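Local coordinates for protein hydrogenase maturation factor (Thermoanaerobacter tengcongensis, PDB 3VTH) that probably uses carbamoyl phosphate and ATP to carbamoylate the C-terminal cysteine of HypE during maturation of [NiFe]-hydrogenases, at residues 217-222 with 350-355; 243-248 with 326-331; 249-254 with 614-619. All blocks are in the same frame, centred on the assembly; numbering follows the deposited sequence.

Contact 1: residues 217-222 with 350-355; sequences IVAIKG and DIADVF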
loop_
_atom_site.group_PDB
_atom_site.type_symbol
_atom_site.label_atom_id
_atom_site.label_comp_id
_atom_site.label_asym_id
_atom_site.label_seq_id
_atom_site.Cartn_x
_atom_site.Cartn_y
_atom_site.Cartn_z
ATOM N N ILE A 217 22.041 -12.314 11.063
ATOM C CA ILE A 217 20.865 -11.481 10.899
ATOM C C ILE A 217 21.162 -10.117 11.504
ATOM O O ILE A 217 21.557 -10.021 12.671
ATOM C CB ILE A 217 19.618 -12.091 11.587
ATOM C CG1 ILE A 217 19.195 -13.390 10.895
ATOM C CG2 ILE A 217 18.460 -11.091 11.558
ATOM C CD1 ILE A 217 18.525 -14.385 11.797
ATOM N N VAL A 218 20.981 -9.071 10.703
ATOM C CA VAL A 218 21.171 -7.712 11.174
ATOM C C VAL A 218 19.825 -6.989 11.287
ATOM O O VAL A 218 19.001 -7.056 10.372
ATOM C CB VAL A 218 22.173 -6.927 10.271
ATOM C CG1 VAL A 218 23.499 -7.686 10.144
ATOM C CG2 VAL A 218 21.611 -6.716 8.884
ATOM N N ALA A 219 19.596 -6.319 12.413
ATOM C CA ALA A 219 18.430 -5.455 12.556
ATOM C C ALA A 219 18.869 -4.034 12.262
ATOM O O ALA A 219 19.759 -3.496 12.937
ATOM C CB ALA A 219 17.816 -5.571 13.957
ATOM N N ILE A 220 18.267 -3.443 11.231
ATOM C CA ILE A 220 18.709 -2.154 10.722
ATOM C C ILE A 220 17.614 -1.133 10.952
ATOM O O ILE A 220 16.487 -1.329 10.497
ATOM C CB ILE A 220 19.017 -2.239 9.197
ATOM C CG1 ILE A 220 20.163 -3.234 8.937
ATOM C CG2 ILE A 220 19.353 -0.882 8.628
ATOM C CD1 ILE A 220 20.408 -3.530 7.454
ATOM N N LYS A 221 17.936 -0.049 11.654
ATOM C CA LYS A 221 16.965 1.040 11.800
ATOM C C LYS A 221 16.918 1.831 10.500
ATOM O O LYS A 221 17.914 2.418 10.085
ATOM C CB LYS A 221 17.290 1.954 12.988
ATOM C CG LYS A 221 16.193 2.992 13.272
ATOM C CD LYS A 221 16.498 3.791 14.529
ATOM C CE LYS A 221 15.570 5.010 14.662
ATOM N NZ LYS A 221 15.857 5.729 15.942
ATOM N N GLY A 222 15.748 1.848 9.864
ATOM C CA GLY A 222 15.589 2.529 8.592
ATOM C C GLY A 222 14.641 3.683 8.795
ATOM O O GLY A 222 14.476 4.170 9.920
ATOM N N ASP A 350 16.198 -12.307 20.389
ATOM C CA ASP A 350 16.419 -13.711 20.038
ATOM C C ASP A 350 16.283 -13.905 18.530
ATOM O O ASP A 350 16.213 -15.031 18.042
ATOM C CB ASP A 350 15.456 -14.634 20.797
ATOM C CG ASP A 350 15.686 -14.626 22.311
ATOM O OD1 ASP A 350 16.853 -14.566 22.768
ATOM O OD2 ASP A 350 14.684 -14.705 23.057
ATOM N N ILE A 351 16.261 -12.798 17.795
ATOM C CA ILE A 351 16.099 -12.847 16.352
ATOM C C ILE A 351 17.332 -12.285 15.649
ATOM O O ILE A 351 18.014 -13.009 14.926
ATOM C CB ILE A 351 14.813 -12.119 15.890
ATOM C CG1 ILE A 351 13.582 -12.690 16.617
ATOM C CG2 ILE A 351 14.663 -12.215 14.379
ATOM C CD1 ILE A 351 12.277 -11.957 16.307
ATOM N N ALA A 352 17.630 -11.005 15.879
ATOM C CA ALA A 352 18.799 -10.393 15.278
ATOM C C ALA A 352 20.069 -10.760 16.033
ATOM O O ALA A 352 20.057 -10.924 17.259
ATOM C CB ALA A 352 18.635 -8.874 15.222
ATOM N N ASP A 353 21.166 -10.889 15.293
ATOM C CA ASP A 353 22.481 -11.091 15.894
ATOM C C ASP A 353 23.176 -9.769 16.250
ATOM O O ASP A 353 23.853 -9.672 17.277
ATOM C CB ASP A 353 23.348 -11.921 14.952
ATOM C CG ASP A 353 22.768 -13.306 14.722
ATOM O OD1 ASP A 353 22.749 -14.082 15.690
ATOM O OD2 ASP A 353 22.314 -13.613 13.596
ATOM N N VAL A 354 23.009 -8.759 15.397
ATOM C CA VAL A 354 23.608 -7.431 15.627
ATOM C C VAL A 354 22.637 -6.346 15.173
ATOM O O VAL A 354 21.706 -6.628 14.418
ATOM C CB VAL A 354 24.972 -7.265 14.897
ATOM C CG1 VAL A 354 25.977 -8.375 15.320
ATOM C CG2 VAL A 354 24.767 -7.278 13.390
ATOM N N PHE A 355 22.852 -5.116 15.636
ATOM C CA PHE A 355 21.919 -4.024 15.384
ATOM C C PHE A 355 22.633 -2.802 14.830
ATOM O O PHE A 355 23.724 -2.455 15.295
ATOM C CB PHE A 355 21.217 -3.609 16.687
ATOM C CG PHE A 355 20.323 -4.668 17.266
ATOM C CD1 PHE A 355 18.937 -4.562 17.148
ATOM C CD2 PHE A 355 20.868 -5.758 17.963
ATOM C CE1 PHE A 355 18.090 -5.553 17.695
ATOM C CE2 PHE A 355 20.046 -6.735 18.512
ATOM C CZ PHE A 355 18.660 -6.638 18.378
#
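The backbone of Ile217 and the side chain and amide of Asp353 grip each other by two hydrogen bonds at the start of a parallel strand pair. Asp353 OD2 takes the N-H of Ile217 at 2.9 Å, almost straight at 176°, on the lone pair that faces away from OD1. In return Asp353 N donates to Ile217 O over 2.8 Å, tilted out of the carbonyl plane, and Val354 N adds a weak bond to the same oxygen. CG of Asp353 stands beside its own backbone N (chi1 -62°), which turns the carboxylate back onto Ile217. With an alanine here the carboxylate is gone, and the Ile217 N-H is likely to be left without its acceptor and Arg244 without its salt-bridge mate. The regular pairing follows, Val218 beside Val354 and Ala219 beside Phe355, with Ala219 N bonded to Val354 O at 2.9 Å; CA-H...O contacts fill in between.

Apolar contacts lie on both faces of the pair. On one, Val218 and Val354 lie side by side, CG1 of Val218 3.5 Å from CG2 of Val354. On the other, Ala219 CB touches Ala352 CB at 3.6 Å and CD1 of the Phe355 ring at 3.5 Å, while Ala352 CB sits above one ring face, toward the rim. Ile217 packs its CG2 near Ala352 CB and sets CD1 against the carbonyl oxygen of Ile351.

Within the mixed sheet of the YrdC-like part of HypF, strand 218-221 lies between 226-229 and 354-358, and 193-196 is the edge strand beyond 354-358. Helix 204-213 packs on the valine face; helix 235-245 meets Ile217, its Arg244 pairing with OD1 of Asp353.

Contact 2: residues 243-248 with 326-331; sequences RRKKRY and VMTSGN. With MG (magnesium ion), chain G; APC (diphosphomethylphosphonic acid adenosyl ester), chain F.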
loop_
_atom_site.group_PDB
_atom_site.type_symbol
_atom_site.label_atom_id
_atom_site.label_comp_id
_atom_site.label_asym_id
_atom_site.label_seq_id
_atom_site.Cartn_x
_atom_site.Cartn_y
_atom_site.Cartn_z
ATOM N N ARG A 243 13.190 -19.332 10.944
ATOM C CA ARG A 243 13.005 -20.019 12.233
ATOM C C ARG A 243 12.846 -19.036 13.396
ATOM O O ARG A 243 11.964 -19.197 14.241
ATOM C CB ARG A 243 14.163 -20.983 12.530
ATOM C CG ARG A 243 13.932 -21.895 13.762
ATOM C CD ARG A 243 15.161 -22.742 14.148
ATOM N NE ARG A 243 16.000 -23.029 12.987
ATOM C CZ ARG A 243 17.176 -22.459 12.739
ATOM N NH1 ARG A 243 17.703 -21.580 13.588
ATOM N NH2 ARG A 243 17.834 -22.785 11.635
ATOM N N ARG A 244 13.704 -18.025 13.435
ATOM C CA ARG A 244 13.728 -17.098 14.554
ATOM C C ARG A 244 12.540 -16.135 14.523
ATOM O O ARG A 244 11.908 -15.912 15.547
ATOM C CB ARG A 244 15.040 -16.338 14.590
ATOM C CG ARG A 244 16.235 -17.213 14.939
ATOM C CD ARG A 244 17.461 -16.358 15.111
ATOM N NE ARG A 244 18.665 -17.150 15.350
ATOM C CZ ARG A 244 19.891 -16.634 15.375
ATOM N NH1 ARG A 244 20.062 -15.331 15.183
ATOM N NH2 ARG A 244 20.941 -17.414 15.596
ATOM N N LYS A 245 12.222 -15.594 13.349
ATOM C CA LYS A 245 11.033 -14.753 13.203
ATOM C C LYS A 245 9.730 -15.572 13.303
ATOM O O LYS A 245 8.677 -15.028 13.658
ATOM C CB LYS A 245 11.085 -13.918 11.908
ATOM C CG LYS A 245 10.052 -12.767 11.885
ATOM C CD LYS A 245 10.178 -11.833 10.669
ATOM C CE LYS A 245 8.954 -10.914 10.593
ATOM N NZ LYS A 245 9.050 -9.912 9.485
ATOM N N LYS A 246 9.822 -16.875 13.035
ATOM C CA LYS A 246 8.666 -17.784 12.999
ATOM C C LYS A 246 7.755 -17.459 11.802
ATOM O O LYS A 246 6.528 -17.585 11.872
ATOM C CB LYS A 246 7.896 -17.787 14.339
ATOM C CG LYS A 246 8.679 -18.389 15.507
ATOM C CD LYS A 246 8.327 -17.723 16.833
ATOM C CE LYS A 246 9.302 -18.126 17.955
ATOM N NZ LYS A 246 8.936 -19.426 18.590
ATOM N N ARG A 247 8.381 -17.042 10.705
ATOM C CA ARG A 247 7.693 -16.664 9.461
ATOM C C ARG A 247 8.107 -17.677 8.397
ATOM O O ARG A 247 9.141 -17.510 7.734
ATOM C CB ARG A 247 8.145 -15.262 9.059
ATOM C CG ARG A 247 7.442 -14.627 7.873
ATOM C CD ARG A 247 8.058 -13.239 7.680
ATOM N NE ARG A 247 7.542 -12.513 6.526
ATOM C CZ ARG A 247 7.839 -12.797 5.261
ATOM N NH1 ARG A 247 8.627 -13.824 4.974
ATOM N NH2 ARG A 247 7.335 -12.068 4.282
ATOM N N TYR A 248 7.311 -18.731 8.236
ATOM C CA TYR A 248 7.770 -19.904 7.490
ATOM C C TYR A 248 7.347 -20.002 6.029
ATOM O O TYR A 248 7.981 -20.738 5.249
ATOM C CB TYR A 248 7.379 -21.186 8.214
ATOM C CG TYR A 248 8.317 -21.565 9.339
ATOM C CD1 TYR A 248 9.584 -22.098 9.071
ATOM C CD2 TYR A 248 7.933 -21.409 10.674
ATOM C CE1 TYR A 248 10.453 -22.461 10.114
ATOM C CE2 TYR A 248 8.786 -21.769 11.721
ATOM C CZ TYR A 248 10.042 -22.294 11.434
ATOM O OH TYR A 248 10.879 -22.652 12.469
ATOM N N VAL A 326 17.771 -9.908 1.922
ATOM C CA VAL A 326 16.413 -9.914 2.460
ATOM C C VAL A 326 16.220 -8.646 3.285
ATOM O O VAL A 326 17.143 -8.197 3.961
ATOM C CB VAL A 326 16.190 -11.142 3.362
ATOM C CG1 VAL A 326 14.874 -11.039 4.155
ATOM C CG2 VAL A 326 16.214 -12.410 2.520
ATOM N N MET A 327 15.035 -8.052 3.175
ATOM C CA MET A 327 14.602 -7.001 4.071
ATOM C C MET A 327 13.192 -7.381 4.489
ATOM O O MET A 327 12.263 -7.325 3.670
ATOM C CB MET A 327 14.587 -5.638 3.362
ATOM C CG MET A 327 15.963 -5.077 3.094
ATOM S SD MET A 327 16.753 -4.574 4.635
ATOM C CE MET A 327 16.323 -2.830 4.679
ATOM N N THR A 328 13.041 -7.778 5.744
ATOM C CA THR A 328 11.737 -8.136 6.280
ATOM C C THR A 328 11.551 -7.272 7.505
ATOM O O THR A 328 12.527 -6.845 8.111
ATOM C CB THR A 328 11.616 -9.666 6.586
ATOM O OG1 THR A 328 10.254 -9.989 6.923
ATOM C CG2 THR A 328 12.536 -10.090 7.724
ATOM N N SER A 329 10.309 -6.982 7.866
ATOM C CA SER A 329 10.091 -6.016 8.926
ATOM C C SER A 329 10.578 -6.585 10.263
ATOM O O SER A 329 10.479 -7.789 10.522
ATOM C CB SER A 329 8.622 -5.564 8.970
ATOM O OG SER A 329 7.781 -6.626 9.369
ATOM N N GLY A 330 11.140 -5.701 11.078
ATOM C CA GLY A 330 11.735 -6.061 12.355
ATOM C C GLY A 330 10.695 -6.169 13.448
ATOM O O GLY A 330 10.392 -5.187 14.132
ATOM N N ASN A 331 10.140 -7.372 13.584
ATOM C CA ASN A 331 9.147 -7.698 14.605
ATOM C C ASN A 331 9.047 -9.216 14.700
ATOM O O ASN A 331 9.490 -9.926 13.785
ATOM C CB ASN A 331 7.780 -7.090 14.262
ATOM C CG ASN A 331 7.384 -7.300 12.801
ATOM O OD1 ASN A 331 7.638 -6.440 11.954
ATOM N ND2 ASN A 331 6.751 -8.443 12.502
HETATM MG MG MG G . 6.170 -7.450 8.267
HETATM P PG APC F . 5.070 -10.261 9.499
HETATM O O1G APC F . 6.094 -9.156 9.532
HETATM O O2G APC F . 5.696 -11.618 9.284
HETATM O O3G APC F . 4.093 -10.243 10.639
HETATM P PB APC F . 4.453 -9.315 6.846
HETATM O O1B APC F . 4.515 -7.855 7.167
HETATM O O2B APC F . 3.366 -9.713 5.868
HETATM O O3B APC F . 4.102 -10.078 8.218
HETATM P PA APC F . 7.291 -8.752 5.618
HETATM O O1A APC F . 8.460 -9.561 5.107
HETATM O O2A APC F . 7.636 -7.669 6.575
HETATM C C3A APC F . 6.078 -9.944 6.305
HETATM O "O5'" APC F . 6.534 -8.007 4.404
HETATM C "C5'" APC F . 6.828 -8.226 3.028
HETATM C "C4'" APC F . 5.510 -8.323 2.265
HETATM O "O4'" APC F . 5.842 -8.416 0.875
HETATM C "C3'" APC F . 4.754 -9.598 2.646
HETATM O "O3'" APC F . 3.340 -9.364 2.770
HETATM C "C2'" APC F . 4.987 -10.514 1.462
HETATM O "O2'" APC F . 3.965 -11.520 1.328
HETATM C "C1'" APC F . 5.137 -9.520 0.311
HETATM N N9 APC F . 5.924 -10.195 -0.716
HETATM C C8 APC F . 7.263 -10.432 -0.715
HETATM N N7 APC F . 7.606 -11.134 -1.824
HETATM C C5 APC F . 6.477 -11.350 -2.532
HETATM C C6 APC F . 6.111 -12.029 -3.794
HETATM N N6 APC F . 7.050 -12.628 -4.557
HETATM N N1 APC F . 4.811 -12.025 -4.163
HETATM C C2 APC F . 3.854 -11.419 -3.430
HETATM N N3 APC F . 4.093 -10.788 -2.270
HETATM C C4 APC F . 5.369 -10.727 -1.793
HETATM O O HOH W 1 4.988 -6.325 9.774
#
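This is a polar contact built around a bound nucleotide: Lys245, in the last turn of helix 235-245, and Arg247 just after it meet Thr328 and Ser329 at the end of strand 325-329 and Asn331 in the loop that follows, beside the triphosphate analogue. A Schellman motif with Lys246 at C-prime ends the helix and turns the chain toward Arg247. Lys245 runs out extended, CG anti to its backbone N (chi1 -165°), and meets Thr328 tip to tip. Its NZ donates to Thr328 OG1 at 2.8 Å, to a lone pair of Ser329 O in the carbonyl plane, and to O1G of the nucleotide at 3.1 Å, so three acceptors fix the ammonium. Thr328 OG1 in turn donates to O1A of the nucleotide at 2.6 Å. That oxygen and Thr328 OG1 lie over one face of the Arg247 guanidinium, whose NH2 is 2.9 Å from O1A and also bonds to Pro251 O.

Ser329 OG binds magnesium at 2.1 Å, together with O1G, O1B and O2A of the nucleotide and one water. The same hydroxyl donates to Asn331 OD1 over 2.6 Å, on a lone pair in the carbonyl plane, so Asn331 is second shell to the metal. The other end of that amide, ND2, holds O1G in a nearly straight bond of 172°.

One γ-phosphate oxygen, O1G, is thus shared by Lys245, Asn331 and magnesium, and all three phosphorus groups supply an oxygen to the metal. The cation and the positive side chains probably offset the charge of the triphosphate, consistent with binding ATP in a bent, metal-chelated form.

Contact 3: residues 249-254 with 614-619; sequences GKPFAV and VLFEGQ. With APC (diphosphomethylphosphonic acid adenosyl ester), chain F; AP2 (phosphomethylphosphonic acid adenosyl ester), chain H.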
loop_
_atom_site.group_PDB
_atom_site.type_symbol
_atom_site.label_atom_id
_atom_site.label_comp_id
_atom_site.label_asym_id
_atom_site.label_seq_id
_atom_site.Cartn_x
_atom_site.Cartn_y
_atom_site.Cartn_z
ATOM N N GLY A 249 6.281 -19.300 5.659
ATOM C CA GLY A 249 5.730 -19.438 4.312
ATOM C C GLY A 249 5.749 -18.191 3.447
ATOM O O GLY A 249 6.027 -18.276 2.244
ATOM N N LYS A 250 5.423 -17.044 4.042
ATOM C CA LYS A 250 5.324 -15.799 3.293
ATOM C C LYS A 250 6.670 -15.477 2.638
ATOM O O LYS A 250 7.713 -15.567 3.297
ATOM C CB LYS A 250 4.923 -14.637 4.207
ATOM C CG LYS A 250 3.441 -14.559 4.598
ATOM C CD LYS A 250 3.191 -13.176 5.253
ATOM C CE LYS A 250 1.744 -12.998 5.734
ATOM N NZ LYS A 250 1.599 -11.744 6.541
ATOM N N PRO A 251 6.654 -15.098 1.344
ATOM C CA PRO A 251 7.898 -14.757 0.634
ATOM C C PRO A 251 8.588 -13.529 1.226
ATOM O O PRO A 251 7.918 -12.613 1.710
ATOM C CB PRO A 251 7.419 -14.426 -0.786
ATOM C CG PRO A 251 5.957 -13.977 -0.593
ATOM C CD PRO A 251 5.449 -14.844 0.527
ATOM N N PHE A 252 9.919 -13.524 1.170
ATOM C CA PHE A 252 10.716 -12.373 1.558
ATOM C C PHE A 252 10.990 -11.467 0.366
ATOM O O PHE A 252 11.385 -11.948 -0.715
ATOM C CB PHE A 252 12.085 -12.813 2.085
ATOM C CG PHE A 252 12.062 -13.404 3.467
ATOM C CD1 PHE A 252 11.347 -12.800 4.504
ATOM C CD2 PHE A 252 12.812 -14.531 3.750
ATOM C CE1 PHE A 252 11.367 -13.342 5.792
ATOM C CE2 PHE A 252 12.841 -15.072 5.035
ATOM C CZ PHE A 252 12.109 -14.493 6.047
ATOM N N ALA A 253 10.828 -10.168 0.593
ATOM C CA ALA A 253 11.299 -9.146 -0.312
ATOM C C ALA A 253 12.813 -9.005 -0.177
ATOM O O ALA A 253 13.361 -9.250 0.883
ATOM C CB ALA A 253 10.628 -7.816 0.013
ATOM N N VAL A 254 13.473 -8.593 -1.254
ATOM C CA VAL A 254 14.927 -8.494 -1.298
ATOM C C VAL A 254 15.314 -7.106 -1.823
ATOM O O VAL A 254 14.629 -6.549 -2.691
ATOM C CB VAL A 254 15.514 -9.639 -2.183
ATOM C CG1 VAL A 254 16.995 -9.449 -2.464
ATOM C CG2 VAL A 254 15.328 -10.994 -1.491
ATOM N N VAL A 614 -1.929 -24.904 4.192
ATOM C CA VAL A 614 -1.220 -23.658 3.920
ATOM C C VAL A 614 -0.791 -22.946 5.210
ATOM O O VAL A 614 -1.404 -23.123 6.274
ATOM C CB VAL A 614 -2.035 -22.690 3.016
ATOM C CG1 VAL A 614 -2.335 -23.343 1.638
ATOM C CG2 VAL A 614 -3.312 -22.238 3.704
ATOM N N LEU A 615 0.265 -22.145 5.092
ATOM C CA LEU A 615 0.875 -21.462 6.233
ATOM C C LEU A 615 0.305 -20.064 6.391
ATOM O O LEU A 615 0.306 -19.509 7.484
ATOM C CB LEU A 615 2.403 -21.426 6.085
ATOM C CG LEU A 615 3.075 -22.812 5.992
ATOM C CD1 LEU A 615 4.595 -22.740 5.749
ATOM C CD2 LEU A 615 2.778 -23.655 7.235
ATOM N N PHE A 616 -0.200 -19.507 5.291
ATOM C CA PHE A 616 -0.829 -18.195 5.304
ATOM C C PHE A 616 -1.983 -18.153 4.316
ATOM O O PHE A 616 -1.997 -18.880 3.329
ATOM C CB PHE A 616 0.192 -17.072 5.024
ATOM C CG PHE A 616 0.871 -17.161 3.666
ATOM C CD1 PHE A 616 2.039 -17.889 3.506
ATOM C CD2 PHE A 616 0.355 -16.482 2.564
ATOM C CE1 PHE A 616 2.672 -17.965 2.266
ATOM C CE2 PHE A 616 0.988 -16.555 1.310
ATOM C CZ PHE A 616 2.145 -17.300 1.169
ATOM N N GLU A 617 -2.952 -17.290 4.604
ATOM C CA GLU A 617 -4.157 -17.140 3.794
ATOM C C GLU A 617 -3.772 -16.720 2.366
ATOM O O GLU A 617 -3.048 -15.755 2.173
ATOM C CB GLU A 617 -5.063 -16.091 4.465
ATOM C CG GLU A 617 -6.392 -15.776 3.770
ATOM C CD GLU A 617 -7.530 -16.715 4.159
ATOM O OE1 GLU A 617 -7.513 -17.896 3.727
ATOM O OE2 GLU A 617 -8.456 -16.261 4.884
ATOM N N GLY A 618 -4.242 -17.468 1.373
ATOM C CA GLY A 618 -3.995 -17.108 -0.019
ATOM C C GLY A 618 -2.789 -17.803 -0.627
ATOM O O GLY A 618 -2.586 -17.743 -1.835
ATOM N N GLN A 619 -1.981 -18.451 0.209
ATOM C CA GLN A 619 -0.780 -19.134 -0.268
ATOM C C GLN A 619 -1.090 -20.082 -1.416
ATOM O O GLN A 619 -0.401 -20.076 -2.437
ATOM C CB GLN A 619 -0.079 -19.888 0.863
ATOM C CG GLN A 619 1.155 -20.690 0.406
ATOM C CD GLN A 619 1.892 -21.366 1.544
ATOM O OE1 GLN A 619 3.097 -21.626 1.450
ATOM N NE2 GLN A 619 1.180 -21.681 2.608
HETATM P PG APC F . 5.070 -10.261 9.499
HETATM O O1G APC F . 6.094 -9.156 9.532
HETATM O O2G APC F . 5.696 -11.618 9.284
HETATM O O3G APC F . 4.093 -10.243 10.639
HETATM P PB APC F . 4.453 -9.315 6.846
HETATM O O1B APC F . 4.515 -7.855 7.167
HETATM O O2B APC F . 3.366 -9.713 5.868
HETATM O O3B APC F . 4.102 -10.078 8.218
HETATM P PA APC F . 7.291 -8.752 5.618
HETATM O O1A APC F . 8.460 -9.561 5.107
HETATM O O2A APC F . 7.636 -7.669 6.575
HETATM C C3A APC F . 6.078 -9.944 6.305
HETATM O "O5'" APC F . 6.534 -8.007 4.404
HETATM C "C5'" APC F . 6.828 -8.226 3.028
HETATM C "C4'" APC F . 5.510 -8.323 2.265
HETATM O "O4'" APC F . 5.842 -8.416 0.875
HETATM C "C3'" APC F . 4.754 -9.598 2.646
HETATM O "O3'" APC F . 3.340 -9.364 2.770
HETATM C "C2'" APC F . 4.987 -10.514 1.462
HETATM O "O2'" APC F . 3.965 -11.520 1.328
HETATM C "C1'" APC F . 5.137 -9.520 0.311
HETATM N N9 APC F . 5.924 -10.195 -0.716
HETATM C C8 APC F . 7.263 -10.432 -0.715
HETATM N N7 APC F . 7.606 -11.134 -1.824
HETATM C C5 APC F . 6.477 -11.350 -2.532
HETATM C C6 APC F . 6.111 -12.029 -3.794
HETATM N N6 APC F . 7.050 -12.628 -4.557
HETATM N N1 APC F . 4.811 -12.025 -4.163
HETATM C C2 APC F . 3.854 -11.419 -3.430
HETATM N N3 APC F . 4.093 -10.788 -2.270
HETATM C C4 APC F . 5.369 -10.727 -1.793
HETATM P PB AP2 H . -11.147 -11.082 2.469
HETATM O O1B AP2 H . -11.106 -12.333 1.627
HETATM O O2B AP2 H . -12.088 -10.006 2.023
HETATM O O3B AP2 H . -11.194 -11.397 3.943
HETATM C C3A AP2 H . -9.484 -10.401 2.228
HETATM P PA AP2 H . -9.128 -9.806 0.550
HETATM O O1A AP2 H . -7.800 -9.098 0.776
HETATM O O2A AP2 H . -10.249 -9.078 -0.151
HETATM O "O5'" AP2 H . -8.895 -11.153 -0.317
HETATM C "C5'" AP2 H . -7.729 -11.920 -0.043
HETATM C "C4'" AP2 H . -7.967 -13.259 -0.704
HETATM O "O4'" AP2 H . -7.837 -13.123 -2.120
HETATM C "C3'" AP2 H . -6.934 -14.296 -0.310
HETATM O "O3'" AP2 H . -7.231 -14.848 0.976
HETATM C "C2'" AP2 H . -7.090 -15.275 -1.456
HETATM O "O2'" AP2 H . -8.215 -16.105 -1.141
HETATM C "C1'" AP2 H . -7.387 -14.372 -2.661
HETATM N N9 AP2 H . -6.119 -14.243 -3.435
HETATM C C8 AP2 H . -4.957 -13.667 -3.037
HETATM N N7 AP2 H . -3.989 -13.779 -3.985
HETATM C C5 AP2 H . -4.529 -14.440 -5.028
HETATM C C6 AP2 H . -4.062 -14.902 -6.359
HETATM N N6 AP2 H . -2.795 -14.663 -6.784
HETATM N N1 AP2 H . -4.953 -15.577 -7.135
HETATM C C2 AP2 H . -6.226 -15.811 -6.748
HETATM N N3 AP2 H . -6.709 -15.430 -5.545
HETATM C C4 AP2 H . -5.922 -14.754 -4.662
#
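Lys250 NZ donates to O2B of the nucleotide analogue at 2.8 Å, with a weak second bond to the bridging O3B, and its aliphatic part joins the nucleotide site of the YrdC-like domain to the Kae1-like domain. Beyond CG the lysine is fully extended, so its ammonium reaches the β-phosphate while CG stays behind over the Phe616 ring. This CH-pi contact places CG 4.0 Å from the ring centroid, 20° off the normal and shifted toward the rim. The opposite face of the ring is covered by CB of Gln619, over its centre, so the phenyl is sandwiched between Lys250 of the facing loop and Gln619 of its own segment.

Phe616 CG stands between its own backbone N and carbonyl carbon (chi1 61°), which throws the ring out toward the 249-254 loop. Its CE1 comes 3.3 Å from Gly249 C, oblique to the ring, and CZ meets Pro251 CD more loosely at 4.2 Å. Gly249 suits this approach: a CB there would clash with Leu615 CB and press on Phe616 CD1. Leu615 adds CD1 at 3.8 Å from Gly249 CA. The join rests on van der Waals contact, of the ring with the Gly249-Lys250 peptide and with aliphatic carbons.

Pro251 also meets the adenine, its CG lying 3.3 Å from C5 of the nucleotide analogue. On the far side, a type II turn from Phe616 to Gln619 brings Glu617 CG and Gly618 to the ribose of the second nucleotide.

Segment 249-254 follows helix 235-245 and leads into strand 254-255; Phe252 packs on that helix and on strand 325-329. Segment 614-619 leads into helix 619-626, with Gly618 at its N-cap and Met622 against Phe616.

Overall arrangement
Contacts 1 and 2 lie within the YrdC-like domain, their centres 10 Å apart, on one mixed sheet; contact 2 is nested inside the loop closed by contact 1, and Arg244 of helix 235-245 bridges them. Contact 3 is centred 11 Å from contact 2 and 21 Å from contact 1, and its segments alternate along the chain with those of both. Its first segment continues directly from that of contact 2, and the two share the same triphosphate analogue. Its second belongs to the Kae1-like domain and borders the other nucleotide. The series thus runs from near one end of the sheet through one nucleotide site to the junction with the second, consistent with two linked reaction steps.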